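Local coordinates for catechol 1,2-dioxygenase (Acinetobacter sp., PDB 1DLM), which catalyses the intradiol cleavage of catechol by molecular oxygen to cis,cis-muconate, using one ferric ion in each subunit of a homodimer, at residues 220-225 against 240-245; 153-158 against 225-230. One frame throughout, in Å; residues are numbered along the deposited sequence.

Interaction 1: residues 220-225 against 240-245. With FE (Fe (III) ion), chain C.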
ATOM      1  N   ASN A 220      -4.605   7.965 -18.756  1.00 21.02           N
ATOM      2  CA  ASN A 220      -4.591   7.353 -20.078  1.00 21.00           C
ATOM      3  C   ASN A 220      -3.234   7.078 -20.681  1.00 21.89           C
ATOM      4  O   ASN A 220      -2.259   7.784 -20.429  1.00 23.19           O
ATOM      5  CB  ASN A 220      -5.377   8.210 -21.067  1.00 20.85           C
ATOM      6  CG  ASN A 220      -6.832   8.355 -20.677  1.00 24.60           C
ATOM      7  OD1 ASN A 220      -7.549   7.362 -20.505  1.00 25.94           O
ATOM      8  ND2 ASN A 220      -7.282   9.595 -20.538  1.00 24.82           N
ATOM      9  N   ARG A 221      -3.196   6.029 -21.495  1.00 20.74           N
ATOM     10  CA  ARG A 221      -1.988   5.655 -22.211  1.00 19.73           C
ATOM     11  C   ARG A 221      -2.313   5.628 -23.701  1.00 18.52           C
ATOM     12  O   ARG A 221      -3.402   5.201 -24.099  1.00 17.90           O
ATOM     13  CB  ARG A 221      -1.502   4.260 -21.803  1.00 19.47           C
ATOM     14  CG  ARG A 221      -1.256   4.053 -20.327  1.00 19.32           C
ATOM     15  CD  ARG A 221      -0.212   2.975 -20.148  1.00 18.15           C
ATOM     16  NE  ARG A 221       1.059   3.452 -20.679  1.00 21.68           N
ATOM     17  CZ  ARG A 221       2.150   2.709 -20.814  1.00 23.95           C
ATOM     18  NH1 ARG A 221       2.135   1.427 -20.472  1.00 25.83           N
ATOM     19  NH2 ARG A 221       3.252   3.255 -21.310  1.00 27.11           N
ATOM     20  N   PRO A 222      -1.393   6.117 -24.542  1.00 17.27           N
ATOM     21  CA  PRO A 222      -1.647   6.100 -25.985  1.00 18.99           C
ATOM     22  C   PRO A 222      -1.563   4.635 -26.461  1.00 19.47           C
ATOM     23  O   PRO A 222      -1.041   3.777 -25.738  1.00 20.23           O
ATOM     24  CB  PRO A 222      -0.508   6.959 -26.530  1.00 17.81           C
ATOM     25  CG  PRO A 222       0.630   6.597 -25.568  1.00 17.39           C
ATOM     26  CD  PRO A 222      -0.103   6.777 -24.257  1.00 17.34           C
ATOM     27  N   ALA A 223      -2.073   4.338 -27.653  1.00 18.62           N
ATOM     28  CA  ALA A 223      -2.015   2.971 -28.159  1.00 16.44           C
ATOM     29  C   ALA A 223      -0.546   2.572 -28.300  1.00 15.66           C
ATOM     30  O   ALA A 223       0.274   3.352 -28.779  1.00 13.91           O
ATOM     31  CB  ALA A 223      -2.724   2.870 -29.490  1.00 15.75           C
ATOM     32  N   HIS A 224      -0.213   1.362 -27.860  1.00 14.52           N
ATOM     33  CA  HIS A 224       1.170   0.900 -27.923  1.00 14.49           C
ATOM     34  C   HIS A 224       1.278  -0.619 -27.947  1.00 15.30           C
ATOM     35  O   HIS A 224       0.320  -1.341 -27.647  1.00 13.38           O
ATOM     36  CB  HIS A 224       1.956   1.406 -26.726  1.00 12.30           C
ATOM     37  CG  HIS A 224       1.392   0.959 -25.418  1.00 12.42           C
ATOM     38  ND1 HIS A 224       0.259   1.519 -24.871  1.00 11.62           N
ATOM     39  CD2 HIS A 224       1.742  -0.062 -24.600  1.00 12.44           C
ATOM     40  CE1 HIS A 224      -0.065   0.866 -23.770  1.00 10.96           C
ATOM     41  NE2 HIS A 224       0.818  -0.099 -23.584  1.00 14.09           N
ATOM     42  N   ILE A 225       2.475  -1.086 -28.279  1.00 15.67           N
ATOM     43  CA  ILE A 225       2.740  -2.512 -28.367  1.00 16.01           C
ATOM     44  C   ILE A 225       4.014  -2.805 -27.589  1.00 16.16           C
ATOM     45  O   ILE A 225       5.053  -2.181 -27.811  1.00 17.01           O
ATOM     46  CB  ILE A 225       2.897  -2.945 -29.845  1.00 15.42           C
ATOM     47  CG1 ILE A 225       1.643  -2.538 -30.634  1.00 14.01           C
ATOM     48  CG2 ILE A 225       3.128  -4.457 -29.927  1.00 15.73           C
ATOM     49  CD1 ILE A 225       1.712  -2.823 -32.130  1.00 13.79           C
ATOM     50  N   GLN A 240       8.875  -0.671 -26.274  1.00 15.75           N
ATOM     51  CA  GLN A 240       7.554  -0.686 -26.864  1.00 18.10           C
ATOM     52  C   GLN A 240       7.533   0.297 -28.022  1.00 18.08           C
ATOM     53  O   GLN A 240       8.481   1.060 -28.246  1.00 18.59           O
ATOM     54  CB  GLN A 240       6.503  -0.266 -25.837  1.00 18.49           C
ATOM     55  CG  GLN A 240       6.427   1.241 -25.649  1.00 21.65           C
ATOM     56  CD  GLN A 240       5.309   1.675 -24.716  1.00 22.24           C
ATOM     57  OE1 GLN A 240       4.936   2.849 -24.685  1.00 25.39           O
ATOM     58  NE2 GLN A 240       4.778   0.735 -23.945  1.00 18.58           N
ATOM     59  N   ILE A 241       6.455   0.254 -28.784  1.00 18.19           N
ATOM     60  CA  ILE A 241       6.314   1.196 -29.865  1.00 19.78           C
ATOM     61  C   ILE A 241       4.976   1.854 -29.650  1.00 18.53           C
ATOM     62  O   ILE A 241       4.038   1.238 -29.127  1.00 16.81           O
ATOM     63  CB  ILE A 241       6.413   0.527 -31.262  1.00 19.52           C
ATOM     64  CG1 ILE A 241       5.346  -0.547 -31.449  1.00 17.89           C
ATOM     65  CG2 ILE A 241       7.799  -0.069 -31.428  1.00 22.52           C
ATOM     66  CD1 ILE A 241       5.555  -1.369 -32.729  1.00 15.72           C
ATOM     67  N   ASN A 242       4.931   3.131 -30.001  1.00 18.79           N
ATOM     68  CA  ASN A 242       3.739   3.950 -29.874  1.00 20.73           C
ATOM     69  C   ASN A 242       3.176   4.154 -31.256  1.00 20.59           C
ATOM     70  O   ASN A 242       3.920   4.467 -32.186  1.00 21.41           O
ATOM     71  CB  ASN A 242       4.103   5.317 -29.282  1.00 22.93           C
ATOM     72  CG  ASN A 242       4.363   5.260 -27.802  1.00 26.11           C
ATOM     73  OD1 ASN A 242       3.429   5.200 -27.013  1.00 29.76           O
ATOM     74  ND2 ASN A 242       5.637   5.256 -27.410  1.00 26.21           N
ATOM     75  N   VAL A 243       1.872   3.966 -31.397  1.00 20.96           N
ATOM     76  CA  VAL A 243       1.244   4.181 -32.681  1.00 21.49           C
ATOM     77  C   VAL A 243       1.193   5.700 -32.888  1.00 22.99           C
ATOM     78  O   VAL A 243       0.614   6.442 -32.087  1.00 22.32           O
ATOM     79  CB  VAL A 243      -0.172   3.580 -32.713  1.00 22.40           C
ATOM     80  CG1 VAL A 243      -0.803   3.826 -34.067  1.00 21.96           C
ATOM     81  CG2 VAL A 243      -0.103   2.082 -32.419  1.00 18.72           C
ATOM     82  N   ALA A 244       1.830   6.163 -33.956  1.00 23.19           N
ATOM     83  CA  ALA A 244       1.860   7.585 -34.251  1.00 22.90           C
ATOM     84  C   ALA A 244       0.448   8.123 -34.485  1.00 23.60           C
ATOM     85  O   ALA A 244      -0.423   7.430 -35.011  1.00 22.09           O
ATOM     86  CB  ALA A 244       2.746   7.841 -35.475  1.00 20.00           C
ATOM     87  N   GLY A 245       0.220   9.361 -34.069  1.00 25.31           N
ATOM     88  CA  GLY A 245      -1.085   9.964 -34.259  1.00 26.98           C
ATOM     89  C   GLY A 245      -2.006   9.846 -33.066  1.00 29.10           C
ATOM     90  O   GLY A 245      -3.071  10.464 -33.047  1.00 28.91           O
TER
HETATM   91 FE    FE C 400       0.423  -1.695 -22.135  1.00 21.73          FE
HETATM   92  O   HOH W   1       1.278   6.595 -29.316  1.00 30.46           O
HETATM   93  O   HOH W   2       0.786  -2.030 -19.786  1.00 15.92           O
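His224 and Gln240 meet because both side chains leave the backbone with CG lodged between N and the carbonyl carbon (chi1 59° and 80°). The histidine ring is thereby raised toward the iron, and the glutamine, extended beyond CG, runs across to it. Gln240 NE2 comes to 3.2 Å from His224 CD2, with the amide and ring planes 27° apart. His224 NE2 binds the ferric ion at 2.2 Å. At the other end of the ring, ND1 donates to the carbonyl oxygen of Pro222 at 2.7 Å, an almost straight bond lying in the ring plane, so the imidazole is held from both ends and its rotation is fixed. Arg221 bends at chi3 and sets one guanidinium face against His224, whose CE1 lies 3.8 Å above that plane, toward its rim; its NH2 forms a salt bridge with Asp252.

Next to the iron-binding histidine, strands 220-230 and 237-243 form an antiparallel hairpin. His224 faces Asn242 as a non-hydrogen-bonded pair, while Ile225 and Ile241 exchange two backbone bonds, Ile225 N to Ile241 O at 2.9 Å and the reverse. A third bond, Val243 N to Ala223 O at 3.1 Å, extends the pairing to the short loop that interrupts strand 220-230. On the sheet face turned from His224, Ile225 and Ile241 lie side by side, CB of the first against CG1 of the second at 3.8 Å. Near the end of the pairing, Ala223 CB packs against Val243 CG2. Asn242 OD1 reaches Pro222 CG at 3.4 Å.

Tyr164, Tyr200, His226 and a water complete the iron site. The bond from His224 ND1 to a main-chain carbonyl probably makes the ring a stronger donor to iron. Gln240 OE1, buried here, has no hydrogen-bonding partner in the model.

Interaction 2: residues 153-158 against 225-230. With FE (Fe (III) ion), chain C.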
ATOM      1  N   VAL A 153      11.513 -12.697 -29.847  1.00 18.69           N
ATOM      2  CA  VAL A 153      10.740 -11.472 -29.785  1.00 18.29           C
ATOM      3  C   VAL A 153       9.412 -11.795 -29.109  1.00 17.82           C
ATOM      4  O   VAL A 153       8.648 -12.635 -29.594  1.00 17.41           O
ATOM      5  CB  VAL A 153      10.478 -10.916 -31.214  1.00 18.18           C
ATOM      6  CG1 VAL A 153       9.736  -9.580 -31.145  1.00 16.79           C
ATOM      7  CG2 VAL A 153      11.797 -10.756 -31.956  1.00 18.06           C
ATOM      8  N   GLU A 154       9.151 -11.146 -27.980  1.00 15.56           N
ATOM      9  CA  GLU A 154       7.901 -11.353 -27.265  1.00 16.41           C
ATOM     10  C   GLU A 154       7.050 -10.105 -27.432  1.00 17.13           C
ATOM     11  O   GLU A 154       7.535  -8.988 -27.246  1.00 17.68           O
ATOM     12  CB  GLU A 154       8.171 -11.615 -25.790  1.00 16.41           C
ATOM     13  CG  GLU A 154       8.996 -12.856 -25.555  1.00 18.26           C
ATOM     14  CD  GLU A 154       9.131 -13.180 -24.092  1.00 19.54           C
ATOM     15  OE1 GLU A 154       8.095 -13.409 -23.438  1.00 19.65           O
ATOM     16  OE2 GLU A 154      10.272 -13.207 -23.593  1.00 22.07           O
ATOM     17  N   ILE A 155       5.782 -10.292 -27.777  1.00 16.08           N
ATOM     18  CA  ILE A 155       4.905  -9.158 -27.998  1.00 16.32           C
ATOM     19  C   ILE A 155       3.542  -9.316 -27.334  1.00 17.18           C
ATOM     20  O   ILE A 155       2.954 -10.402 -27.319  1.00 17.61           O
ATOM     21  CB  ILE A 155       4.685  -8.937 -29.519  1.00 17.51           C
ATOM     22  CG1 ILE A 155       6.038  -8.805 -30.221  1.00 19.04           C
ATOM     23  CG2 ILE A 155       3.855  -7.684 -29.763  1.00 16.03           C
ATOM     24  CD1 ILE A 155       5.939  -8.639 -31.716  1.00 17.48           C
ATOM     25  N   TRP A 156       3.044  -8.223 -26.772  1.00 15.45           N
ATOM     26  CA  TRP A 156       1.733  -8.243 -26.157  1.00 15.65           C
ATOM     27  C   TRP A 156       1.136  -6.857 -26.270  1.00 16.47           C
ATOM     28  O   TRP A 156       1.854  -5.855 -26.274  1.00 14.60           O
ATOM     29  CB  TRP A 156       1.792  -8.743 -24.690  1.00 15.19           C
ATOM     30  CG  TRP A 156       2.533  -7.905 -23.652  1.00 14.08           C
ATOM     31  CD1 TRP A 156       1.970  -7.133 -22.660  1.00 12.79           C
ATOM     32  CD2 TRP A 156       3.953  -7.820 -23.459  1.00 12.10           C
ATOM     33  NE1 TRP A 156       2.958  -6.584 -21.871  1.00 11.26           N
ATOM     34  CE2 TRP A 156       4.180  -6.986 -22.335  1.00 13.13           C
ATOM     35  CE3 TRP A 156       5.063  -8.369 -24.128  1.00 11.17           C
ATOM     36  CZ2 TRP A 156       5.466  -6.690 -21.869  1.00 10.90           C
ATOM     37  CZ3 TRP A 156       6.344  -8.073 -23.662  1.00 10.88           C
ATOM     38  CH2 TRP A 156       6.532  -7.239 -22.541  1.00 13.07           C
ATOM     39  N   HIS A 157      -0.181  -6.806 -26.415  1.00 15.95           N
ATOM     40  CA  HIS A 157      -0.865  -5.530 -26.542  1.00 16.74           C
ATOM     41  C   HIS A 157      -2.356  -5.734 -26.338  1.00 17.52           C
ATOM     42  O   HIS A 157      -2.826  -6.870 -26.226  1.00 17.27           O
ATOM     43  CB  HIS A 157      -0.592  -4.923 -27.917  1.00 16.78           C
ATOM     44  CG  HIS A 157      -1.202  -5.687 -29.050  1.00 17.60           C
ATOM     45  ND1 HIS A 157      -2.551  -5.649 -29.334  1.00 19.86           N
ATOM     46  CD2 HIS A 157      -0.650  -6.529 -29.956  1.00 19.00           C
ATOM     47  CE1 HIS A 157      -2.803  -6.436 -30.366  1.00 19.92           C
ATOM     48  NE2 HIS A 157      -1.668  -6.982 -30.762  1.00 19.56           N
ATOM     49  N   ALA A 158      -3.092  -4.630 -26.299  1.00 16.69           N
ATOM     50  CA  ALA A 158      -4.531  -4.664 -26.072  1.00 18.60           C
ATOM     51  C   ALA A 158      -5.336  -4.708 -27.359  1.00 17.70           C
ATOM     52  O   ALA A 158      -4.781  -4.568 -28.453  1.00 17.58           O
ATOM     53  CB  ALA A 158      -4.945  -3.437 -25.246  1.00 16.59           C
ATOM     54  N   ILE A 225       2.475  -1.086 -28.279  1.00 15.67           N
ATOM     55  CA  ILE A 225       2.740  -2.512 -28.367  1.00 16.01           C
ATOM     56  C   ILE A 225       4.014  -2.805 -27.589  1.00 16.16           C
ATOM     57  O   ILE A 225       5.053  -2.181 -27.811  1.00 17.01           O
ATOM     58  CB  ILE A 225       2.897  -2.945 -29.845  1.00 15.42           C
ATOM     59  CG1 ILE A 225       1.643  -2.538 -30.634  1.00 14.01           C
ATOM     60  CG2 ILE A 225       3.128  -4.457 -29.927  1.00 15.73           C
ATOM     61  CD1 ILE A 225       1.712  -2.823 -32.130  1.00 13.79           C
ATOM     62  N   HIS A 226       3.907  -3.753 -26.671  1.00 15.71           N
ATOM     63  CA  HIS A 226       5.002  -4.139 -25.797  1.00 16.64           C
ATOM     64  C   HIS A 226       5.942  -5.156 -26.425  1.00 16.19           C
ATOM     65  O   HIS A 226       5.507  -6.062 -27.130  1.00 16.60           O
ATOM     66  CB  HIS A 226       4.429  -4.735 -24.509  1.00 16.57           C
ATOM     67  CG  HIS A 226       3.627  -3.770 -23.691  1.00 16.65           C
ATOM     68  ND1 HIS A 226       4.202  -2.884 -22.806  1.00 14.44           N
ATOM     69  CD2 HIS A 226       2.292  -3.549 -23.631  1.00 14.69           C
ATOM     70  CE1 HIS A 226       3.255  -2.159 -22.236  1.00 13.03           C
ATOM     71  NE2 HIS A 226       2.088  -2.542 -22.720  1.00 13.47           N
ATOM     72  N   TYR A 227       7.230  -4.997 -26.138  1.00 17.02           N
ATOM     73  CA  TYR A 227       8.263  -5.894 -26.631  1.00 16.96           C
ATOM     74  C   TYR A 227       9.213  -6.376 -25.539  1.00 18.19           C
ATOM     75  O   TYR A 227       9.518  -5.661 -24.586  1.00 18.29           O
ATOM     76  CB  TYR A 227       9.148  -5.220 -27.681  1.00 16.40           C
ATOM     77  CG  TYR A 227       8.603  -5.128 -29.081  1.00 18.36           C
ATOM     78  CD1 TYR A 227       7.640  -4.171 -29.425  1.00 19.66           C
ATOM     79  CD2 TYR A 227       9.086  -5.975 -30.082  1.00 15.61           C
ATOM     80  CE1 TYR A 227       7.179  -4.057 -30.743  1.00 22.37           C
ATOM     81  CE2 TYR A 227       8.634  -5.873 -31.398  1.00 19.98           C
ATOM     82  CZ  TYR A 227       7.683  -4.910 -31.719  1.00 22.26           C
ATOM     83  OH  TYR A 227       7.245  -4.793 -33.013  1.00 23.67           O
ATOM     84  N   PHE A 228       9.680  -7.604 -25.726  1.00 18.43           N
ATOM     85  CA  PHE A 228      10.683  -8.261 -24.904  1.00 19.41           C
ATOM     86  C   PHE A 228      11.502  -8.915 -26.020  1.00 20.64           C
ATOM     87  O   PHE A 228      10.954  -9.640 -26.859  1.00 21.01           O
ATOM     88  CB  PHE A 228      10.086  -9.357 -24.016  1.00 19.48           C
ATOM     89  CG  PHE A 228       9.943  -8.978 -22.564  1.00 19.30           C
ATOM     90  CD1 PHE A 228      10.581  -7.859 -22.046  1.00 19.46           C
ATOM     91  CD2 PHE A 228       9.164  -9.756 -21.709  1.00 16.48           C
ATOM     92  CE1 PHE A 228      10.439  -7.521 -20.702  1.00 17.31           C
ATOM     93  CE2 PHE A 228       9.015  -9.422 -20.364  1.00 17.39           C
ATOM     94  CZ  PHE A 228       9.653  -8.307 -19.862  1.00 16.49           C
ATOM     95  N   VAL A 229      12.793  -8.617 -26.070  1.00 20.47           N
ATOM     96  CA  VAL A 229      13.650  -9.222 -27.075  1.00 20.81           C
ATOM     97  C   VAL A 229      14.905  -9.732 -26.379  1.00 23.16           C
ATOM     98  O   VAL A 229      15.668  -8.957 -25.800  1.00 23.29           O
ATOM     99  CB  VAL A 229      14.058  -8.215 -28.176  1.00 20.88           C
ATOM    100  CG1 VAL A 229      14.883  -8.919 -29.251  1.00 17.37           C
ATOM    101  CG2 VAL A 229      12.830  -7.598 -28.788  1.00 19.99           C
ATOM    102  N   SER A 230      15.105 -11.043 -26.413  1.00 23.48           N
ATOM    103  CA  SER A 230      16.289 -11.627 -25.802  1.00 24.32           C
ATOM    104  C   SER A 230      17.062 -12.487 -26.810  1.00 24.95           C
ATOM    105  O   SER A 230      16.500 -12.982 -27.796  1.00 24.86           O
ATOM    106  CB  SER A 230      15.895 -12.446 -24.566  1.00 24.51           C
ATOM    107  OG  SER A 230      14.897 -13.397 -24.874  1.00 26.13           O
TER
HETATM  108 FE    FE C 400       0.423  -1.695 -22.135  1.00 21.73          FE
HETATM  109  O   HOH W   3      12.394 -12.202 -25.001  1.00 21.98           O
HETATM  110  O   HOH W   2       0.786  -2.030 -19.786  1.00 15.92           O
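Trp156 lays the face of its indole against His226, with CB of the histidine over the centre of the ring system, 3.1 Å from Trp156 CE2. The tryptophan takes chi1 65°, CG between the backbone N and the carbonyl carbon, which swings the indole back across strand 225-230. His226 has CG anti to its carbonyl carbon (chi1 -64°), and the imidazole forms an offset stack with the pyrrole ring, centroids 4.3 Å apart and planes at 11°. From this position His226 NE2 binds the ferric ion at 2.0 Å. Farther along, Trp156 CH2 stands over the face of Phe228, 3.7 Å from CD2, with the six-membered rings oblique; Tyr110 meets both aromatics edge-to-face. On this same face Glu154 OE1 is hydrogen-bonded to Tyr110 OH, while OE2 accepts a hydrogen bond from a water, which in turn accepts one from Ser230 OG.

Strands 152-156 and 220-230 are antiparallel neighbours in the mixed sheet of the intradiol dioxygenase catalytic domain. Two hydrogen-bonded pairs join them, Glu154 with Phe228 and Trp156 with His226; the shortest bond runs from Glu154 N to Phe228 O at 2.6 Å.

The other face is aliphatic apart from Tyr227. Ile155 CG1 lies above one face of the Tyr227 ring, toward the rim, Val153 CG1 comes alongside at CD2, and the tyrosine hydroxyl bonds to Tyr190. The CG2 methyls of Ile155 and Ile225 also meet, modelled closer than usual (3.3 Å), so the exact distance is doubtful.

Overall arrangement
Both interactions are built on strand 220-230, which lies between strands 152-156 and 237-243 in the mixed sheet, and they share Ile225. Their centres are about 13 Å apart. Along the chain the order is 153-158, 220-225, 225-230 and 240-245, so interaction 2 ties a distant strand to the one that interaction 1 folds into a hairpin. Residues 220-225 supply one iron ligand, His224, and 225-230 another, His226, two residues further on, with Gln240 NE2 packing on His226 CE1 at 3.7 Å. Water 2 on the iron belongs to both. The two contacts thus set both histidines from one strand, leaving Tyr164 and Tyr200 to complete the protein ligands.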